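2-hydroxyhepta-2,4-diene-1,7-dioate isomerase (Mycobacterium marinum, PDB 3QDF) probably acts as a metal-dependent isomerase or hydrolase of the fumarylacetoacetate hydrolase family, perhaps in homoprotocatechuate degradation. Local coordinates at residues I62-V67 with G229-T234; P108-A113 with P262-G267; E123-I128 with G146-N151. One frame throughout, in Å; residues are numbered along the deposited sequence.

Interaction 1: residues I62-V67 with G229-T234; sequences ILASKV and GDLILT
The carboxylate of Asp230 is gripped by Ser65 and Lys66 across this contact. Ser65 OG gives its proton to Asp230 OD1 at 2.6 Å, on the syn lone pair. The serine torsion sets OG between the backbone N and the carbonyl carbon (chi1 80°), which turns the hydroxyl to the acid. Two weak bonds from the amides Ser65 N and Lys66 N reach the same oxygen. A water bridges Ser65 N and Asp230 OD1. The other oxygen takes the salt bridge: Lys66 NZ lies 2.8 Å from Asp230 OD2, on the syn side but 32° out of the carboxylate plane. The lysine chain runs straight from CG to CE and bends only at its last torsion (chi4 -66°), which brings NZ back to the acid. With so many donors around it, Asp230 is probably ionised.

Beside this polar cluster lies an apolar one. Leu231 CD1 meets Ile62 CG2 at 3.8 Å and Ala64 CB at 3.9 Å. Val67 CG1 rests on Leu233 CG. Gly229 CA packs against Ile62 CG1 at 3.6 Å.

Further out, Leu227 N also bonds Asp230 OD2, and Thr225 O takes a second bond from Lys66 NZ. Both hold the charged pair in place. Leu231 N bonds Lys66 O at 3.2 Å, and Val67 pairs with Leu231. This is the start of a parallel strand pairing, 67-70 with 231-233, in the fumarylacetoacetate hydrolase-type domain, and its Leu233 packs on the zinc ligand Glu123.

Interaction 2: residues P108-A113 with P262-G267; sequences PIRLPA and PVVRKG
Strands 109-111 and 262-265 run parallel, with axes 4.6 Å apart at closest and 25° between their directions. They form the edge pairing of a five-stranded mixed sheet in the fumarylacetoacetate hydrolase-type domain. Ile109 pairs with Val263, Arg110 with Val264 and Leu111 with Arg265. The bonds follow the parallel pattern, in which the odd residues of 109-111 bond the even residues of 262-266. Ile109 N bonds Pro262 O at 2.9 Å, and Val264 N bonds Ile109 O. Leu111 N then bonds Val264 O, and Lys266 N bonds Leu111 O just past the strand. The last three are just as short, and all four are close to straight. Three of these carbonyls, Pro262 O, Ile109 O and Val264 O, also receive a CA-H contact; the shortest is Arg110 CA to Val264 O, 3.2 Å.

Ile109, Leu111, Val263 and Arg265 share one face. There Leu111 CD1 touches Val263 CG1 at 3.6 Å, the two side chains crossing at a slant. Ile109 goes on to pack against Asn151 and Val153 of strand 144-155. Arg110 and Val264 lie on the opposite face, side by side and pointing the same way. Val264 CG2 touches Arg110 CG and NH1, and Pro108 CB sits over one face of the Arg110 guanidinium. Lys266 CE comes up to Arg110 CB. At the start of the pairing, the proline rings of Pro108 and Pro262 meet through their CG atoms at 4.0 Å.

Arg265 is bent at chi3 (-81°), which folds its guanidinium back across Leu111. Its NH2 makes a salt bridge with Glu244, and its NH1 bonds Ala115 O. Arg265 NH1 also reaches Pro112 O at the guanidinium edge, a weak bond of 3.0 Å, while Leu111 CD1 lies 3.6 Å above one guanidinium face.

Interaction 3: residues E123-I128 with G146-N151; sequences ELAIVI and GYTIGN. With ZN (zinc ion), chain B.
The Tyr147 ring meets Ile126 at its edge: Ile126 CG1 lies near the ring plane, 4.1 Å from Tyr147 CE1. The two side chains run alongside each other and point the same way. Leu124 CD1 touches Tyr147 CB at 4.0 Å, the side chains crossing at a slant. The other flat group is the Glu123 carboxylate. Glu123 OE2 binds the zinc ion at 2.0 Å. Glu123 OE1 accepts bonds from Gly235 N and from a water that is also on the metal, so both ends of the carboxylate are held. The chain extended beyond CG (chi2 -159°) carries the carboxylate away from strand 146-151 to the metal. Glu121 and Asp152 complete the protein ligands of this zinc.

The strands are antiparallel, with strong twist: their directions differ by 132°. Paired bonds join Glu123 with Gly150 and Ala125 with Thr148. Val127 N bonds Gly146 O well, but the return bond is weak. On the Ala125 face, Thr148 CG2 packs against both Ala125 CB, 3.6 Å away, and Val127 CG2. Thr148 OG1 turns to Trp180 O.

Strand 231-233 flanks 123-128 on its other edge, bonding Ile126 through Ile232. Strand 175-182 pairs with 144-155 and packs on Thr148 and Val127, while Ile149 packs against strand 248-253.

In the fold
Interactions 1 and 3 lie close together near the centre of the folded chain, their centres 8 Å apart. Strand 118-128 joins them, with 231-233 on one edge and 144-155 on the other. Gly229 N probably bonds Ile128 O. Interaction 2 lies about 23 Å from both centres, in the second sheet, though its nearest side chains touch interaction 3. The order along the chain is 62-67, 108-113, 123-128, 146-151, 229-234, 262-267. Interactions 1 and 2 therefore cross, and interaction 3 is nested within both. Interactions 1 and 3 build the strands beside the zinc ligands Glu121, Glu123 and Asp152, while interaction 2 closes the edge of the other sheet.

Interaction 1: residues I62-V67 with G229-T234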
loop_
_atom_site.group_PDB
_atom_site.type_symbol
_atom_site.label_atom_id
_atom_site.label_comp_id
_atom_site.label_asym_id
_atom_site.label_seq_id
_atom_site.Cartn_x
_atom_site.Cartn_y
_atom_site.Cartn_z
ATOM N N ILE A 62 -7.833 -2.038 -3.380
ATOM C CA ILE A 62 -8.768 -0.959 -3.157
ATOM C C ILE A 62 -8.771 0.081 -4.285
ATOM O O ILE A 62 -7.776 0.266 -4.982
ATOM C CB ILE A 62 -8.524 -0.317 -1.749
ATOM C CG1 ILE A 62 -9.824 0.225 -1.200
ATOM C CG2 ILE A 62 -7.343 0.676 -1.728
ATOM C CD1 ILE A 62 -10.631 -0.830 -0.585
ATOM N N LEU A 63 -9.918 0.725 -4.477
ATOM C CA LEU A 63 -10.023 1.864 -5.405
ATOM C C LEU A 63 -10.061 3.139 -4.572
ATOM O O LEU A 63 -11.136 3.599 -4.172
ATOM C CB LEU A 63 -11.292 1.714 -6.257
ATOM C CG LEU A 63 -11.274 0.536 -7.252
ATOM C CD1 LEU A 63 -12.571 0.522 -8.060
ATOM C CD2 LEU A 63 -10.039 0.575 -8.196
ATOM N N ALA A 64 -8.897 3.672 -4.236
ATOM C CA ALA A 64 -8.845 4.801 -3.318
ATOM C C ALA A 64 -9.195 6.117 -4.019
ATOM O O ALA A 64 -8.752 6.363 -5.148
ATOM C CB ALA A 64 -7.459 4.898 -2.697
ATOM N N SER A 65 -9.932 6.994 -3.341
ATOM C CA SER A 65 -10.168 8.318 -3.901
ATOM C C SER A 65 -8.907 9.169 -3.825
ATOM O O SER A 65 -8.692 10.070 -4.654
ATOM C CB SER A 65 -11.342 9.039 -3.216
ATOM O OG SER A 65 -10.948 9.627 -1.971
ATOM N N LYS A 66 -8.082 8.904 -2.821
ATOM C CA LYS A 66 -6.830 9.628 -2.677
ATOM C C LYS A 66 -5.877 8.797 -1.867
ATOM O O LYS A 66 -6.285 7.923 -1.118
ATOM C CB LYS A 66 -7.024 11.006 -2.023
ATOM C CG LYS A 66 -7.680 10.956 -0.600
ATOM C CD LYS A 66 -7.772 12.403 -0.067
ATOM C CE LYS A 66 -8.557 12.520 1.240
ATOM N NZ LYS A 66 -10.011 12.163 1.024
ATOM N N VAL A 67 -4.598 9.103 -2.025
ATOM C CA VAL A 67 -3.546 8.460 -1.281
ATOM C C VAL A 67 -2.847 9.543 -0.485
ATOM O O VAL A 67 -2.195 10.405 -1.067
ATOM C CB VAL A 67 -2.541 7.770 -2.255
ATOM C CG1 VAL A 67 -1.420 7.067 -1.473
ATOM C CG2 VAL A 67 -3.285 6.786 -3.176
ATOM N N GLY A 229 -11.911 3.389 1.714
ATOM C CA GLY A 229 -11.016 3.051 0.630
ATOM C C GLY A 229 -9.805 3.958 0.501
ATOM O O GLY A 229 -8.838 3.571 -0.148
ATOM N N ASP A 230 -9.834 5.147 1.112
ATOM C CA ASP A 230 -8.643 6.007 1.114
ATOM C C ASP A 230 -7.417 5.292 1.672
ATOM O O ASP A 230 -7.506 4.544 2.627
ATOM C CB ASP A 230 -8.862 7.340 1.836
ATOM C CG ASP A 230 -9.677 8.340 0.997
ATOM O OD1 ASP A 230 -9.935 8.074 -0.205
ATOM O OD2 ASP A 230 -10.076 9.396 1.543
ATOM N N LEU A 231 -6.272 5.521 1.042
ATOM C CA LEU A 231 -5.031 4.930 1.477
ATOM C C LEU A 231 -4.185 5.960 2.168
ATOM O O LEU A 231 -4.141 7.120 1.747
ATOM C CB LEU A 231 -4.272 4.453 0.255
ATOM C CG LEU A 231 -4.589 3.041 -0.193
ATOM C CD1 LEU A 231 -4.255 2.938 -1.699
ATOM C CD2 LEU A 231 -3.730 2.078 0.667
ATOM N N ILE A 232 -3.522 5.543 3.244
ATOM C CA ILE A 232 -2.530 6.369 3.891
ATOM C C ILE A 232 -1.198 5.611 3.936
ATOM O O ILE A 232 -1.103 4.544 4.565
ATOM C CB ILE A 232 -2.936 6.769 5.332
ATOM C CG1 ILE A 232 -4.242 7.599 5.337
ATOM C CG2 ILE A 232 -1.792 7.556 5.990
ATOM C CD1 ILE A 232 -4.863 7.763 6.719
ATOM N N LEU A 233 -0.173 6.160 3.275
ATOM C CA LEU A 233 1.191 5.606 3.361
ATOM C C LEU A 233 1.934 6.252 4.524
ATOM O O LEU A 233 2.098 7.481 4.560
ATOM C CB LEU A 233 1.951 5.815 2.057
ATOM C CG LEU A 233 1.347 5.330 0.729
ATOM C CD1 LEU A 233 2.427 5.492 -0.382
ATOM C CD2 LEU A 233 0.835 3.886 0.817
ATOM N N THR A 234 2.429 5.430 5.438
ATOM C CA THR A 234 2.880 5.907 6.748
ATOM C C THR A 234 4.380 6.212 6.871
ATOM O O THR A 234 4.883 6.451 7.980
ATOM C CB THR A 234 2.464 4.943 7.851
ATOM O OG1 THR A 234 3.177 3.709 7.709
ATOM C CG2 THR A 234 0.944 4.673 7.792
HETATM O O HOH W 1 -11.706 6.208 -1.214
#

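Interaction 2: residues P108-A113 with P262-G267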
loop_
_atom_site.group_PDB
_atom_site.type_symbol
_atom_site.label_atom_id
_atom_site.label_comp_id
_atom_site.label_asym_id
_atom_site.label_seq_id
_atom_site.Cartn_x
_atom_site.Cartn_y
_atom_site.Cartn_z
ATOM N N PRO A 108 4.014 -3.744 -13.616
ATOM C CA PRO A 108 5.280 -3.010 -13.709
ATOM C C PRO A 108 5.212 -1.542 -13.234
ATOM O O PRO A 108 4.234 -0.849 -13.482
ATOM C CB PRO A 108 5.639 -3.082 -15.214
ATOM C CG PRO A 108 4.899 -4.288 -15.743
ATOM C CD PRO A 108 3.603 -4.318 -14.913
ATOM N N ILE A 109 6.256 -1.107 -12.527
ATOM C CA ILE A 109 6.505 0.300 -12.263
ATOM C C ILE A 109 7.222 0.757 -13.510
ATOM O O ILE A 109 8.200 0.127 -13.912
ATOM C CB ILE A 109 7.426 0.478 -11.032
ATOM C CG1 ILE A 109 6.756 -0.096 -9.780
ATOM C CG2 ILE A 109 7.875 1.953 -10.850
ATOM C CD1 ILE A 109 7.742 -0.457 -8.653
ATOM N N ARG A 110 6.721 1.816 -14.146
ATOM C CA ARG A 110 7.327 2.321 -15.394
ATOM C C ARG A 110 8.009 3.645 -15.096
ATOM O O ARG A 110 7.352 4.614 -14.708
ATOM C CB ARG A 110 6.279 2.463 -16.513
ATOM C CG ARG A 110 5.438 1.205 -16.707
ATOM C CD ARG A 110 4.453 1.277 -17.864
ATOM N NE ARG A 110 3.745 -0.004 -17.934
ATOM C CZ ARG A 110 4.136 -1.062 -18.653
ATOM N NH1 ARG A 110 5.232 -1.013 -19.407
ATOM N NH2 ARG A 110 3.424 -2.186 -18.617
ATOM N N LEU A 111 9.334 3.642 -15.203
ATOM C CA LEU A 111 10.174 4.809 -14.958
ATOM C C LEU A 111 10.141 5.707 -16.186
ATOM O O LEU A 111 10.332 5.217 -17.308
ATOM C CB LEU A 111 11.621 4.368 -14.682
ATOM C CG LEU A 111 11.762 3.178 -13.722
ATOM C CD1 LEU A 111 13.222 2.831 -13.482
ATOM C CD2 LEU A 111 11.083 3.491 -12.390
ATOM N N PRO A 112 9.894 7.021 -15.989
ATOM C CA PRO A 112 10.027 7.942 -17.114
ATOM C C PRO A 112 11.437 7.854 -17.679
ATOM O O PRO A 112 12.412 7.697 -16.912
ATOM C CB PRO A 112 9.795 9.313 -16.471
ATOM C CG PRO A 112 8.905 9.035 -15.339
ATOM C CD PRO A 112 9.422 7.716 -14.779
ATOM N N ALA A 113 11.551 7.917 -19.007
ATOM C CA ALA A 113 12.870 7.845 -19.642
ATOM C C ALA A 113 13.817 8.837 -18.968
ATOM O O ALA A 113 14.950 8.489 -18.679
ATOM C CB ALA A 113 12.789 8.082 -21.162
ATOM N N PRO A 262 7.601 -5.754 -10.852
ATOM C CA PRO A 262 8.729 -5.563 -11.741
ATOM C C PRO A 262 8.910 -4.068 -12.080
ATOM O O PRO A 262 8.045 -3.235 -11.762
ATOM C CB PRO A 262 8.361 -6.412 -12.974
ATOM C CG PRO A 262 6.863 -6.442 -13.002
ATOM C CD PRO A 262 6.394 -6.235 -11.556
ATOM N N VAL A 263 10.045 -3.736 -12.689
ATOM C CA VAL A 263 10.358 -2.354 -13.049
ATOM C C VAL A 263 10.748 -2.349 -14.525
ATOM O O VAL A 263 11.456 -3.239 -14.974
ATOM C CB VAL A 263 11.508 -1.801 -12.186
ATOM C CG1 VAL A 263 11.764 -0.356 -12.493
ATOM C CG2 VAL A 263 11.204 -2.002 -10.674
ATOM N N VAL A 264 10.240 -1.381 -15.284
ATOM C CA VAL A 264 10.685 -1.168 -16.661
ATOM C C VAL A 264 10.940 0.315 -16.847
ATOM O O VAL A 264 10.224 1.153 -16.278
ATOM C CB VAL A 264 9.655 -1.647 -17.730
ATOM C CG1 VAL A 264 9.382 -3.161 -17.619
ATOM C CG2 VAL A 264 8.359 -0.857 -17.652
ATOM N N ARG A 265 11.956 0.652 -17.634
ATOM C CA ARG A 265 12.146 2.045 -18.002
ATOM C C ARG A 265 11.578 2.306 -19.385
ATOM O O ARG A 265 11.883 1.576 -20.336
ATOM C CB ARG A 265 13.609 2.484 -17.920
ATOM C CG ARG A 265 13.695 3.997 -17.803
ATOM C CD ARG A 265 15.081 4.499 -17.677
ATOM N NE ARG A 265 15.615 4.401 -16.324
ATOM C CZ ARG A 265 15.439 5.311 -15.364
ATOM N NH1 ARG A 265 14.689 6.372 -15.579
ATOM N NH2 ARG A 265 16.018 5.151 -14.180
ATOM N N LYS A 266 10.757 3.352 -19.487
ATOM C CA LYS A 266 10.190 3.783 -20.772
ATOM C C LYS A 266 11.300 4.134 -21.759
ATOM O O LYS A 266 12.337 4.679 -21.363
ATOM C CB LYS A 266 9.270 4.996 -20.591
ATOM C CG LYS A 266 7.978 4.690 -19.873
ATOM C CD LYS A 266 7.010 5.860 -19.960
ATOM C CE LYS A 266 6.010 5.773 -18.829
ATOM N NZ LYS A 266 5.069 6.939 -18.857
ATOM N N GLY A 267 11.071 3.823 -23.036
ATOM C CA GLY A 267 12.048 4.095 -24.100
ATOM C C GLY A 267 13.040 2.981 -24.395
ATOM O O GLY A 267 13.900 3.135 -25.272
#

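Interaction 3: residues E123-I128 with G146-N151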
loop_
_atom_site.group_PDB
_atom_site.type_symbol
_atom_site.label_atom_id
_atom_site.label_comp_id
_atom_site.label_asym_id
_atom_site.label_seq_id
_atom_site.Cartn_x
_atom_site.Cartn_y
_atom_site.Cartn_z
ATOM N N GLU A 123 6.426 0.797 2.542
ATOM C CA GLU A 123 5.651 1.443 3.602
ATOM C C GLU A 123 4.435 0.636 4.025
ATOM O O GLU A 123 3.724 0.037 3.186
ATOM C CB GLU A 123 5.175 2.839 3.159
ATOM C CG GLU A 123 6.269 3.655 2.497
ATOM C CD GLU A 123 6.043 5.152 2.477
ATOM O OE1 GLU A 123 4.990 5.672 2.958
ATOM O OE2 GLU A 123 6.954 5.818 1.943
ATOM N N LEU A 124 4.169 0.661 5.331
ATOM C CA LEU A 124 2.893 0.189 5.848
ATOM C C LEU A 124 1.784 1.128 5.361
ATOM O O LEU A 124 1.896 2.348 5.464
ATOM C CB LEU A 124 2.928 0.148 7.374
ATOM C CG LEU A 124 1.599 -0.150 8.066
ATOM C CD1 LEU A 124 1.258 -1.654 7.937
ATOM C CD2 LEU A 124 1.616 0.326 9.551
ATOM N N ALA A 125 0.712 0.555 4.836
ATOM C CA ALA A 125 -0.398 1.359 4.382
ATOM C C ALA A 125 -1.648 1.116 5.231
ATOM O O ALA A 125 -1.992 -0.033 5.550
ATOM C CB ALA A 125 -0.682 1.071 2.931
ATOM N N ILE A 126 -2.323 2.212 5.556
ATOM C CA ILE A 126 -3.607 2.188 6.242
ATOM C C ILE A 126 -4.706 2.288 5.201
ATOM O O ILE A 126 -4.617 3.119 4.289
ATOM C CB ILE A 126 -3.760 3.410 7.157
ATOM C CG1 ILE A 126 -2.611 3.488 8.163
ATOM C CG2 ILE A 126 -5.124 3.392 7.887
ATOM C CD1 ILE A 126 -2.470 4.885 8.826
ATOM N N VAL A 127 -5.733 1.443 5.316
ATOM C CA VAL A 127 -6.935 1.628 4.505
ATOM C C VAL A 127 -8.091 2.050 5.411
ATOM O O VAL A 127 -8.395 1.367 6.410
ATOM C CB VAL A 127 -7.286 0.354 3.700
ATOM C CG1 VAL A 127 -8.474 0.623 2.797
ATOM C CG2 VAL A 127 -6.063 -0.063 2.859
ATOM N N ILE A 128 -8.683 3.194 5.077
ATOM C CA ILE A 128 -9.789 3.792 5.820
ATOM C C ILE A 128 -11.057 3.029 5.455
ATOM O O ILE A 128 -11.279 2.693 4.279
ATOM C CB ILE A 128 -9.919 5.310 5.484
ATOM C CG1 ILE A 128 -8.673 6.088 5.964
ATOM C CG2 ILE A 128 -11.232 5.921 6.049
ATOM C CD1 ILE A 128 -8.381 5.909 7.459
ATOM N N GLY A 146 -8.237 -1.851 7.531
ATOM C CA GLY A 146 -7.094 -2.709 7.848
ATOM C C GLY A 146 -5.810 -2.199 7.222
ATOM O O GLY A 146 -5.664 -1.008 6.940
ATOM N N TYR A 147 -4.859 -3.099 7.034
ATOM C CA TYR A 147 -3.514 -2.687 6.633
ATOM C C TYR A 147 -3.062 -3.421 5.404
ATOM O O TYR A 147 -3.384 -4.591 5.213
ATOM C CB TYR A 147 -2.512 -2.854 7.795
ATOM C CG TYR A 147 -2.994 -2.084 9.006
ATOM C CD1 TYR A 147 -2.731 -0.709 9.129
ATOM C CD2 TYR A 147 -3.796 -2.700 9.970
ATOM C CE1 TYR A 147 -3.223 0.021 10.219
ATOM C CE2 TYR A 147 -4.307 -1.976 11.069
ATOM C CZ TYR A 147 -4.003 -0.617 11.176
ATOM O OH TYR A 147 -4.464 0.097 12.243
ATOM N N THR A 148 -2.301 -2.723 4.584
ATOM C CA THR A 148 -1.726 -3.325 3.395
ATOM C C THR A 148 -0.343 -2.752 3.195
ATOM O O THR A 148 0.239 -2.152 4.134
ATOM C CB THR A 148 -2.658 -3.141 2.167
ATOM O OG1 THR A 148 -2.207 -3.958 1.069
ATOM C CG2 THR A 148 -2.761 -1.643 1.744
ATOM N N ILE A 149 0.217 -2.956 2.007
ATOM C CA ILE A 149 1.583 -2.509 1.735
ATOM C C ILE A 149 1.549 -1.510 0.616
ATOM O O ILE A 149 0.769 -1.658 -0.328
ATOM C CB ILE A 149 2.533 -3.689 1.359
ATOM C CG1 ILE A 149 2.426 -4.818 2.401
ATOM C CG2 ILE A 149 3.997 -3.194 1.253
ATOM C CD1 ILE A 149 3.181 -6.102 2.042
ATOM N N GLY A 150 2.362 -0.468 0.735
ATOM C CA GLY A 150 2.555 0.475 -0.343
ATOM C C GLY A 150 4.017 0.615 -0.712
ATOM O O GLY A 150 4.921 0.386 0.124
ATOM N N ASN A 151 4.249 0.965 -1.981
ATOM C CA ASN A 151 5.571 1.339 -2.470
ATOM C C ASN A 151 5.499 2.789 -2.934
ATOM O O ASN A 151 4.960 3.085 -4.026
ATOM C CB ASN A 151 6.018 0.423 -3.633
ATOM C CG ASN A 151 7.498 0.592 -3.991
ATOM O OD1 ASN A 151 8.125 1.577 -3.623
ATOM N ND2 ASN A 151 8.051 -0.378 -4.723
HETATM ZN ZN ZN B . 7.094 7.762 1.431
HETATM O O HOH W 2 5.118 8.192 2.472
#